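PDB 4I17: exported protein from Bacteroides fragilis, which is of unknown function but, as a tetratricopeptide-repeat protein of helical hairpins, probably offers a scaffold for binding other proteins. Local coordinates for residues V25-E28 and K29-Y33; N92-Y95 and I96-T100; A136-N139 and Y140-T144; K191-A194 and A195-A199. All coordinates share one frame; numbering follows the deposited sequence. Where two conformers were deposited one is given.

The four contacts illustrate how one turn of helix is used at different places in an all-helical repeat protein. Each follows a single helix, contact 3 running out at its C-terminal end, and each mixes buried with more exposed residues. Contacts 1 and 4, with centres about 59 Å apart, lie on opposite sides of the elongated chain's centre, while contacts 2 and 3 lie nearer the middle. An alanine one turn before an aromatic ring recurs in contacts 1, 3 and 4, whereas contact 2 sets a leucine methyl over a tyrosine face. Charge pairs are direct in contact 4 but long and water-bridged in contact 1, and contact 3 has a weak glutamate–histidine bond. A salt bridge between E137 and K198 joins contacts 3 and 4.

Contact 1 (V25-E28 and K29-Y33); sequences VAFE and KYSEY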
loop_
_atom_site.group_PDB
_atom_site.type_symbol
_atom_site.label_atom_id
_atom_site.label_comp_id
_atom_site.label_asym_id
_atom_site.label_seq_id
_atom_site.Cartn_x
_atom_site.Cartn_y
_atom_site.Cartn_z
ATOM N N VAL A 25 -28.185 -10.125 -11.422
ATOM C CA VAL A 25 -29.129 -9.487 -12.345
ATOM C C VAL A 25 -28.720 -8.026 -12.571
ATOM O O VAL A 25 -28.815 -7.545 -13.702
ATOM C CB VAL A 25 -30.599 -9.576 -11.867
ATOM C CG1 VAL A 25 -31.516 -8.731 -12.774
ATOM C CG2 VAL A 25 -31.047 -11.032 -11.872
ATOM N N ALA A 26 -28.322 -7.310 -11.513
ATOM C CA ALA A 26 -27.946 -5.895 -11.682
ATOM C C ALA A 26 -26.779 -5.807 -12.643
ATOM O O ALA A 26 -26.780 -4.985 -13.546
ATOM C CB ALA A 26 -27.593 -5.273 -10.339
ATOM N N PHE A 27 -25.809 -6.719 -12.508
ATOM C CA PHE A 27 -24.658 -6.705 -13.422
ATOM C C PHE A 27 -25.149 -6.946 -14.862
ATOM O O PHE A 27 -24.737 -6.210 -15.742
ATOM C CB PHE A 27 -23.591 -7.741 -13.010
ATOM C CG PHE A 27 -22.526 -7.896 -14.065
ATOM C CD1 PHE A 27 -21.499 -6.963 -14.178
ATOM C CD2 PHE A 27 -22.589 -8.925 -14.991
ATOM C CE1 PHE A 27 -20.551 -7.066 -15.198
ATOM C CE2 PHE A 27 -21.644 -9.020 -16.016
ATOM C CZ PHE A 27 -20.637 -8.087 -16.107
ATOM N N GLU A 28 -25.986 -7.959 -15.087
ATOM C CA GLU A 28 -26.548 -8.309 -16.403
ATOM C C GLU A 28 -27.230 -7.075 -17.051
ATOM O O GLU A 28 -26.971 -6.741 -18.203
ATOM C CB GLU A 28 -27.570 -9.460 -16.224
ATOM C CG GLU A 28 -28.305 -9.906 -17.483
ATOM C CD GLU A 28 -29.784 -10.230 -17.314
ATOM O OE1 GLU A 28 -30.200 -10.633 -16.202
ATOM O OE2 GLU A 28 -30.532 -10.087 -18.310
ATOM N N LYS A 29 -28.108 -6.413 -16.292
ATOM C CA LYS A 29 -28.887 -5.277 -16.799
ATOM C C LYS A 29 -28.018 -4.041 -17.017
ATOM O O LYS A 29 -28.123 -3.402 -18.063
ATOM C CB LYS A 29 -30.028 -4.946 -15.835
ATOM C CG LYS A 29 -31.024 -6.087 -15.648
ATOM C CD LYS A 29 -31.807 -6.360 -16.915
ATOM C CE LYS A 29 -32.712 -7.570 -16.737
ATOM N NZ LYS A 29 -33.501 -7.831 -17.974
ATOM N N TYR A 30 -27.137 -3.722 -16.053
ATOM C CA TYR A 30 -26.277 -2.551 -16.194
ATOM C C TYR A 30 -25.280 -2.745 -17.319
ATOM O O TYR A 30 -24.987 -1.783 -18.023
ATOM C CB TYR A 30 -25.502 -2.271 -14.902
ATOM C CG TYR A 30 -26.292 -1.755 -13.721
ATOM C CD1 TYR A 30 -27.429 -0.976 -13.898
ATOM C CD2 TYR A 30 -25.857 -1.989 -12.418
ATOM C CE1 TYR A 30 -28.096 -0.414 -12.810
ATOM C CE2 TYR A 30 -26.528 -1.451 -11.324
ATOM C CZ TYR A 30 -27.658 -0.691 -11.522
ATOM O OH TYR A 30 -28.283 -0.148 -10.440
ATOM N N SER A 31 -24.663 -3.940 -17.427
ATOM C CA SER A 31 -23.653 -4.127 -18.484
ATOM C C SER A 31 -24.284 -3.966 -19.872
ATOM O O SER A 31 -23.686 -3.324 -20.728
ATOM C CB SER A 31 -22.947 -5.473 -18.373
ATOM O OG SER A 31 -23.891 -6.523 -18.427
ATOM N N GLU A 32 -25.514 -4.456 -20.051
ATOM C CA GLU A 32 -26.228 -4.315 -21.325
ATOM C C GLU A 32 -26.589 -2.853 -21.563
ATOM O O GLU A 32 -26.393 -2.354 -22.659
ATOM C CB GLU A 32 -27.486 -5.201 -21.350
ATOM C CG GLU A 32 -28.134 -5.293 -22.731
ATOM C CD GLU A 32 -27.298 -5.829 -23.886
ATOM O OE1 GLU A 32 -26.393 -6.664 -23.649
ATOM O OE2 GLU A 32 -27.581 -5.440 -25.043
ATOM N N TYR A 33 -27.061 -2.154 -20.528
ATOM C CA TYR A 33 -27.399 -0.727 -20.643
ATOM C C TYR A 33 -26.180 0.085 -21.063
ATOM O O TYR A 33 -26.279 0.895 -21.988
ATOM C CB TYR A 33 -27.941 -0.250 -19.291
ATOM C CG TYR A 33 -27.880 1.244 -19.094
ATOM C CD1 TYR A 33 -28.801 2.085 -19.706
ATOM C CD2 TYR A 33 -26.960 1.811 -18.213
ATOM C CE1 TYR A 33 -28.770 3.465 -19.499
ATOM C CE2 TYR A 33 -26.919 3.186 -17.998
ATOM C CZ TYR A 33 -27.834 4.005 -18.631
ATOM O OH TYR A 33 -27.802 5.351 -18.393
HETATM O O HOH W 1 -31.673 -8.309 -20.025
#
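The carbonyl oxygen of F27 receives the backbone N of S31 at 2.8 Å, and S31 OG lies equally near this oxygen. The hydroxyl is also 3.1 Å from E28 O, and its single proton may go to either carbonyl. This is the familiar bending back of a helical serine onto the preceding turn, here in helix 23-36 of a tetratricopeptide-repeat protein. With chi1 at 58°, OG sits between the serine's own N and carbonyl carbon, from where it can face both acceptors. It also lies over one face of the F27 ring, near the rim, while Y64 of helix 58-70 touches both side chains.

On the buried side, Y30 leans back along its own helix. Its CE2 packs against A26 CB at 4.1 Å, in the same turn that carries the Y30 N to A26 O bond of 2.8 Å. The phenol OH reaches N15 of helix 7-19, and A26 touches C51 of helix 42-54.

A third flank, toward helix 7-19, is mixed: the stem of K29 runs beside V25 and E28, and its ammonium group has a firmer partner in E13. In the E28 conformer described, one of two deposited, OE2 makes only a long salt bridge to K29 NZ, 3.7 Å. A water closes that gap, donating to E28 OE2 at 2.7 Å and accepting from K29 NZ at 2.8 Å.

Contact 2 (N92-Y95 and I96-T100); sequences NQEY and IATLT
One face of the Y95 ring is covered by L99, whose CD1 stands 3.9 Å from the ring centroid and 25° off its normal, a CH-pi contact one helical turn along. The methyl is displaced toward the hydroxyl-bearing end of the ring, and its nearest ring atom is CZ, at 3.6 Å. Y95 has CG anti to its backbone N (chi1 173°), while CG of L99 is anti to the carbonyl carbon (chi1 -68°). With these differing first torsions the two side chains cross obliquely, and a branch of the leucine, not its stem, meets the aromatic face. The backbone of I96 lies obliquely beside the same ring.

The polar side of the turn illustrates how a helical threonine doubles a backbone bond. E94 O accepts T98 N at 3.0 Å and T98 OG1 at 2.8 Å, and the two donors reach it from opposite faces of the carbonyl plane. The same pattern returns two residues later, where T100 OG1 donates to I96 O at 2.6 Å, across the carbonyl plane from T100 N. The bent chain of E94 brings its OE2 to within 3.7 Å of A97 CB, beside the doubled bond.

Within the repeat array, the turn faces two ways. Y95 and L99 both touch S83 of helix 75-88, with T98 on K82 and E94 on Y86 extending that seam. I96 is turned to helix 110-129, where Y116, Y119 and Y120 receive it and Y116 also meets T100.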
loop_
_atom_site.group_PDB
_atom_site.type_symbol
_atom_site.label_atom_id
_atom_site.label_comp_id
_atom_site.label_asym_id
_atom_site.label_seq_id
_atom_site.Cartn_x
_atom_site.Cartn_y
_atom_site.Cartn_z
ATOM N N ASN A 92 -0.895 -8.927 -7.214
ATOM C CA ASN A 92 -0.327 -7.868 -6.355
ATOM C C ASN A 92 0.301 -6.708 -7.132
ATOM O O ASN A 92 0.242 -5.584 -6.676
ATOM C CB ASN A 92 0.761 -8.464 -5.463
ATOM C CG ASN A 92 0.271 -9.255 -4.289
ATOM O OD1 ASN A 92 -0.920 -9.289 -3.970
ATOM N ND2 ASN A 92 1.204 -9.903 -3.611
ATOM N N GLN A 93 0.943 -6.990 -8.270
ATOM C CA GLN A 93 1.609 -5.922 -9.020
ATOM C C GLN A 93 0.590 -4.947 -9.579
ATOM O O GLN A 93 0.794 -3.742 -9.446
ATOM C CB GLN A 93 2.529 -6.467 -10.124
ATOM C CG GLN A 93 3.851 -7.061 -9.593
ATOM C CD GLN A 93 4.570 -6.182 -8.592
ATOM O OE1 GLN A 93 4.888 -5.015 -8.853
ATOM N NE2 GLN A 93 4.816 -6.717 -7.402
ATOM N N GLU A 94 -0.528 -5.438 -10.093
ATOM C CA GLU A 94 -1.555 -4.525 -10.610
ATOM C C GLU A 94 -2.315 -3.881 -9.465
ATOM O O GLU A 94 -2.749 -2.739 -9.592
ATOM C CB GLU A 94 -2.481 -5.243 -11.568
ATOM C CG GLU A 94 -3.319 -4.289 -12.387
ATOM C CD GLU A 94 -2.654 -3.282 -13.289
ATOM O OE1 GLU A 94 -2.417 -3.618 -14.470
ATOM O OE2 GLU A 94 -2.485 -2.123 -12.853
ATOM N N TYR A 95 -2.431 -4.588 -8.332
ATOM C CA TYR A 95 -3.073 -4.009 -7.141
ATOM C C TYR A 95 -2.330 -2.742 -6.710
ATOM O O TYR A 95 -2.937 -1.671 -6.640
ATOM C CB TYR A 95 -3.070 -5.040 -6.005
ATOM C CG TYR A 95 -3.559 -4.467 -4.694
ATOM C CD1 TYR A 95 -4.901 -4.170 -4.500
ATOM C CD2 TYR A 95 -2.694 -4.314 -3.612
ATOM C CE1 TYR A 95 -5.364 -3.673 -3.283
ATOM C CE2 TYR A 95 -3.151 -3.830 -2.388
ATOM C CZ TYR A 95 -4.494 -3.548 -2.223
ATOM O OH TYR A 95 -4.964 -3.059 -1.030
ATOM N N ILE A 96 -1.004 -2.834 -6.503
ATOM C CA ILE A 96 -0.237 -1.665 -6.053
ATOM C C ILE A 96 -0.031 -0.638 -7.179
ATOM O O ILE A 96 0.020 0.564 -6.890
ATOM C CB ILE A 96 1.093 -2.052 -5.341
ATOM C CG1 ILE A 96 1.706 -0.850 -4.591
ATOM C CG2 ILE A 96 2.126 -2.701 -6.298
ATOM C CD1 ILE A 96 0.725 -0.178 -3.550
ATOM N N ALA A 97 0.048 -1.071 -8.448
ATOM C CA ALA A 97 0.156 -0.116 -9.571
ATOM C C ALA A 97 -1.098 0.770 -9.650
ATOM O O ALA A 97 -0.988 1.977 -9.854
ATOM C CB ALA A 97 0.352 -0.857 -10.885
ATOM N N THR A 98 -2.279 0.185 -9.418
ATOM C CA THR A 98 -3.557 0.915 -9.426
ATOM C C THR A 98 -3.617 1.853 -8.254
ATOM O O THR A 98 -3.984 3.016 -8.433
ATOM C CB THR A 98 -4.764 -0.045 -9.432
ATOM O OG1 THR A 98 -4.621 -0.931 -10.536
ATOM C CG2 THR A 98 -6.084 0.702 -9.602
ATOM N N LEU A 99 -3.251 1.378 -7.052
ATOM C CA LEU A 99 -3.244 2.297 -5.908
ATOM C C LEU A 99 -2.281 3.458 -6.143
ATOM O O LEU A 99 -2.573 4.569 -5.705
ATOM C CB LEU A 99 -2.877 1.571 -4.608
ATOM C CG LEU A 99 -3.926 0.561 -4.089
ATOM C CD1 LEU A 99 -3.360 -0.203 -2.897
ATOM C CD2 LEU A 99 -5.218 1.278 -3.655
ATOM N N THR A 100 -1.130 3.204 -6.819
ATOM C CA THR A 100 -0.117 4.236 -7.095
ATOM C C THR A 100 -0.732 5.288 -8.017
ATOM O O THR A 100 -0.564 6.483 -7.784
ATOM C CB THR A 100 1.172 3.612 -7.646
ATOM O OG1 THR A 100 1.640 2.620 -6.717
ATOM C CG2 THR A 100 2.285 4.659 -7.866
#

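Contact 3 (A136-N139 and Y140-T144); sequences AEEN and YKHAT
Apolar packing joins A136 and Y140, four residues apart on helix 133-143 of the repeat array. The methyl CB of A136 is 4.2 Å from CE2 of the tyrosine, and CD2 comes closer still to A136 O, at 3.2 Å. With CG anti to the carbonyl carbon (chi1 -64°), the ring is laid back along the preceding turn, and its OH extends to Q128. L159 of helix 149-174 covers both Y140 and E137.

Backbone hydrogen bonds run through the turn, from Y140 N to A136 O at 2.9 Å and onward to A143 N with N139 O. After them T144 turns onto K141 O, which takes both its N and its OG1; the hydroxyl bond is short, 2.5 Å, and uses a lone pair in the carbonyl plane.

The charged and polar side chains part company: E137 faces the neighbouring helices, while E138 is exposed. E137 and K141 run side by side, yet E137 OE2 meets CE of the lysine at 3.7 Å and leaves NZ farther off; the carboxylate is spent instead on Y202 and K198 of helix 182-209. In the E138 conformer described, one of two, OE1 takes a weak bond from H142 NE2 at 3.3 Å, with carboxylate and imidazole planes 89° apart. The imidazole also stacks with Y120 of helix 110-129, and its ND1 makes a weak bond to D145. With two such weak links, one tied to a single conformer, the carboxylates might make H142 somewhat easier to protonate.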
loop_
_atom_site.group_PDB
_atom_site.type_symbol
_atom_site.label_atom_id
_atom_site.label_comp_id
_atom_site.label_asym_id
_atom_site.label_seq_id
_atom_site.Cartn_x
_atom_site.Cartn_y
_atom_site.Cartn_z
ATOM N N ALA A 136 13.744 -4.805 2.084
ATOM C CA ALA A 136 12.887 -4.289 3.162
ATOM C C ALA A 136 12.937 -2.768 3.160
ATOM O O ALA A 136 11.896 -2.104 3.256
ATOM C CB ALA A 136 13.337 -4.841 4.511
ATOM N N GLU A 137 14.139 -2.213 2.999
ATOM C CA GLU A 137 14.353 -0.763 2.997
ATOM C C GLU A 137 13.638 -0.116 1.823
ATOM O O GLU A 137 12.955 0.894 2.026
ATOM C CB GLU A 137 15.856 -0.429 2.977
ATOM C CG GLU A 137 16.082 1.088 2.999
ATOM C CD GLU A 137 17.523 1.544 2.956
ATOM O OE1 GLU A 137 18.363 0.793 2.415
ATOM O OE2 GLU A 137 17.823 2.632 3.502
ATOM N N GLU A 138 13.758 -0.703 0.612
ATOM C CA GLU A 138 13.076 -0.189 -0.585
ATOM C C GLU A 138 11.559 -0.086 -0.357
ATOM O O GLU A 138 10.949 0.929 -0.697
ATOM C CB GLU A 138 13.360 -1.090 -1.796
ATOM C CG GLU A 138 14.205 -0.429 -2.873
ATOM C CD GLU A 138 13.480 0.508 -3.819
ATOM O OE1 GLU A 138 12.489 0.076 -4.451
ATOM O OE2 GLU A 138 13.925 1.673 -3.952
ATOM N N ASN A 139 10.951 -1.136 0.228
ATOM C CA ASN A 139 9.510 -1.173 0.482
ATOM C C ASN A 139 9.108 -0.187 1.579
ATOM O O ASN A 139 8.156 0.580 1.380
ATOM C CB ASN A 139 9.070 -2.608 0.810
ATOM C CG ASN A 139 8.990 -3.414 -0.455
ATOM O OD1 ASN A 139 8.023 -3.318 -1.203
ATOM N ND2 ASN A 139 10.054 -4.116 -0.796
ATOM N N TYR A 140 9.817 -0.152 2.716
ATOM C CA TYR A 140 9.447 0.829 3.736
ATOM C C TYR A 140 9.618 2.257 3.219
ATOM O O TYR A 140 8.806 3.098 3.560
ATOM C CB TYR A 140 10.254 0.662 5.016
ATOM C CG TYR A 140 10.043 -0.650 5.747
ATOM C CD1 TYR A 140 8.759 -1.120 6.017
ATOM C CD2 TYR A 140 11.124 -1.340 6.306
ATOM C CE1 TYR A 140 8.551 -2.252 6.800
ATOM C CE2 TYR A 140 10.927 -2.486 7.077
ATOM C CZ TYR A 140 9.642 -2.938 7.316
ATOM O OH TYR A 140 9.427 -4.041 8.104
ATOM N N LYS A 141 10.631 2.524 2.367
ATOM C CA LYS A 141 10.797 3.874 1.778
ATOM C C LYS A 141 9.604 4.268 0.933
ATOM O O LYS A 141 9.165 5.430 0.988
ATOM C CB LYS A 141 12.074 3.953 0.941
ATOM C CG LYS A 141 13.296 4.082 1.834
ATOM C CD LYS A 141 14.347 4.958 1.178
ATOM C CE LYS A 141 15.490 5.213 2.116
ATOM N NZ LYS A 141 15.940 6.633 2.126
ATOM N N HIS A 142 9.029 3.306 0.183
ATOM C CA HIS A 142 7.818 3.597 -0.604
ATOM C C HIS A 142 6.655 3.948 0.296
ATOM O O HIS A 142 5.842 4.806 -0.057
ATOM C CB HIS A 142 7.442 2.411 -1.474
ATOM C CG HIS A 142 8.252 2.290 -2.730
ATOM N ND1 HIS A 142 8.060 3.162 -3.796
ATOM C CD2 HIS A 142 9.170 1.362 -3.085
ATOM C CE1 HIS A 142 8.877 2.748 -4.754
ATOM N NE2 HIS A 142 9.584 1.677 -4.366
ATOM N N ALA A 143 6.569 3.330 1.492
ATOM C CA ALA A 143 5.460 3.668 2.402
ATOM C C ALA A 143 5.615 5.102 2.948
ATOM O O ALA A 143 4.657 5.633 3.478
ATOM C CB ALA A 143 5.369 2.665 3.553
ATOM N N THR A 144 6.800 5.729 2.812
ATOM C CA THR A 144 7.000 7.126 3.259
ATOM C C THR A 144 6.460 8.114 2.205
ATOM O O THR A 144 6.410 9.306 2.504
ATOM C CB THR A 144 8.491 7.457 3.601
ATOM O OG1 THR A 144 9.267 7.528 2.403
ATOM C CG2 THR A 144 9.135 6.481 4.567
#

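Contact 4 (K191-A194 and A195-A199); sequences KADA and AFKKA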
loop_
_atom_site.group_PDB
_atom_site.type_symbol
_atom_site.label_atom_id
_atom_site.label_comp_id
_atom_site.label_asym_id
_atom_site.label_seq_id
_atom_site.Cartn_x
_atom_site.Cartn_y
_atom_site.Cartn_z
ATOM N N LYS A 191 30.732 -1.429 9.354
ATOM C CA LYS A 191 29.395 -1.772 8.835
ATOM C C LYS A 191 28.307 -1.534 9.905
ATOM O O LYS A 191 27.224 -1.018 9.591
ATOM C CB LYS A 191 29.344 -3.230 8.373
ATOM C CG LYS A 191 30.053 -3.423 7.039
ATOM C CD LYS A 191 30.182 -4.901 6.682
ATOM C CE LYS A 191 31.312 -5.164 5.704
ATOM N NZ LYS A 191 31.142 -4.431 4.423
ATOM N N ALA A 192 28.580 -1.926 11.160
ATOM C CA ALA A 192 27.602 -1.723 12.238
ATOM C C ALA A 192 27.367 -0.230 12.463
ATOM O O ALA A 192 26.218 0.193 12.572
ATOM C CB ALA A 192 28.081 -2.379 13.525
ATOM N N ASP A 193 28.452 0.560 12.521
ATOM C CA ASP A 193 28.398 2.018 12.717
ATOM C C ASP A 193 27.530 2.678 11.647
ATOM O O ASP A 193 26.682 3.515 11.965
ATOM C CB ASP A 193 29.812 2.640 12.704
ATOM C CG ASP A 193 29.882 4.034 13.318
ATOM O OD1 ASP A 193 29.328 4.229 14.422
ATOM O OD2 ASP A 193 30.569 4.898 12.747
ATOM N N ALA A 194 27.703 2.276 10.380
ATOM C CA ALA A 194 26.893 2.824 9.269
ATOM C C ALA A 194 25.400 2.495 9.464
ATOM O O ALA A 194 24.536 3.371 9.275
ATOM C CB ALA A 194 27.390 2.256 7.953
ATOM N N ALA A 195 25.087 1.240 9.846
ATOM C CA ALA A 195 23.687 0.823 10.104
ATOM C C ALA A 195 23.094 1.633 11.252
ATOM O O ALA A 195 21.979 2.131 11.129
ATOM C CB ALA A 195 23.649 -0.658 10.440
ATOM N N PHE A 196 23.832 1.775 12.374
ATOM C CA PHE A 196 23.337 2.538 13.530
ATOM C C PHE A 196 23.138 3.996 13.184
ATOM O O PHE A 196 22.169 4.607 13.637
ATOM C CB PHE A 196 24.276 2.415 14.744
ATOM C CG PHE A 196 24.357 1.042 15.395
ATOM C CD1 PHE A 196 23.210 0.266 15.584
ATOM C CD2 PHE A 196 25.586 0.514 15.792
ATOM C CE1 PHE A 196 23.291 -0.992 16.209
ATOM C CE2 PHE A 196 25.662 -0.737 16.410
ATOM C CZ PHE A 196 24.519 -1.477 16.621
ATOM N N LYS A 197 24.030 4.567 12.374
ATOM C CA LYS A 197 23.857 5.967 11.984
ATOM C C LYS A 197 22.619 6.126 11.090
ATOM O O LYS A 197 21.877 7.095 11.276
ATOM C CB LYS A 197 25.131 6.490 11.324
ATOM C CG LYS A 197 26.177 6.807 12.400
ATOM C CD LYS A 197 27.516 7.246 11.841
ATOM C CE LYS A 197 28.484 7.546 12.963
ATOM N NZ LYS A 197 29.849 7.829 12.441
ATOM N N LYS A 198 22.337 5.164 10.184
ATOM C CA LYS A 198 21.083 5.251 9.381
ATOM C C LYS A 198 19.890 5.155 10.281
ATOM O O LYS A 198 18.924 5.915 10.120
ATOM C CB LYS A 198 21.009 4.106 8.345
ATOM C CG LYS A 198 21.800 4.358 7.090
ATOM C CD LYS A 198 21.720 3.147 6.155
ATOM C CE LYS A 198 20.600 3.271 5.149
ATOM N NZ LYS A 198 20.774 2.339 4.001
ATOM N N ALA A 199 19.938 4.223 11.256
ATOM C CA ALA A 199 18.851 4.029 12.232
ATOM C C ALA A 199 18.557 5.311 13.039
ATOM O O ALA A 199 17.386 5.692 13.167
ATOM C CB ALA A 199 19.216 2.900 13.174
#
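D193 OD2 and K197 NZ form a salt bridge of 3.0 Å across one turn of helix 182-209, the long helix near the C-terminal end of this tetratricopeptide-repeat protein. It is the classic i to i+4 pairing of acid and base. The ammonium approaches OD2 on its syn side but 35° out of the carboxylate plane. K197 spans the gap with a chain extended beyond CG, and its CE lies 3.4 Å from the same oxygen. D193 was deposited in two conformers, and the pairing described is that of one of them.

Underneath, the main chain satisfies itself. K191 O takes A195 N at 3.1 Å, D193 O takes K197 N at 2.9 Å, and A194 O takes K198 N at 3.0 Å. The ammonium of K198 leads away from the turn to E137 of helix 133-143.

F196 brings the apolar side, inserted among V223, M226 and I227 of the C-terminal region and Y164 of helix 149-174. A192 O accepts its backbone N at 2.9 Å. The ring folds back along the same turn, putting CD2 at 3.3 Å from A192 O and CE2 at 4.1 Å from A192 CB.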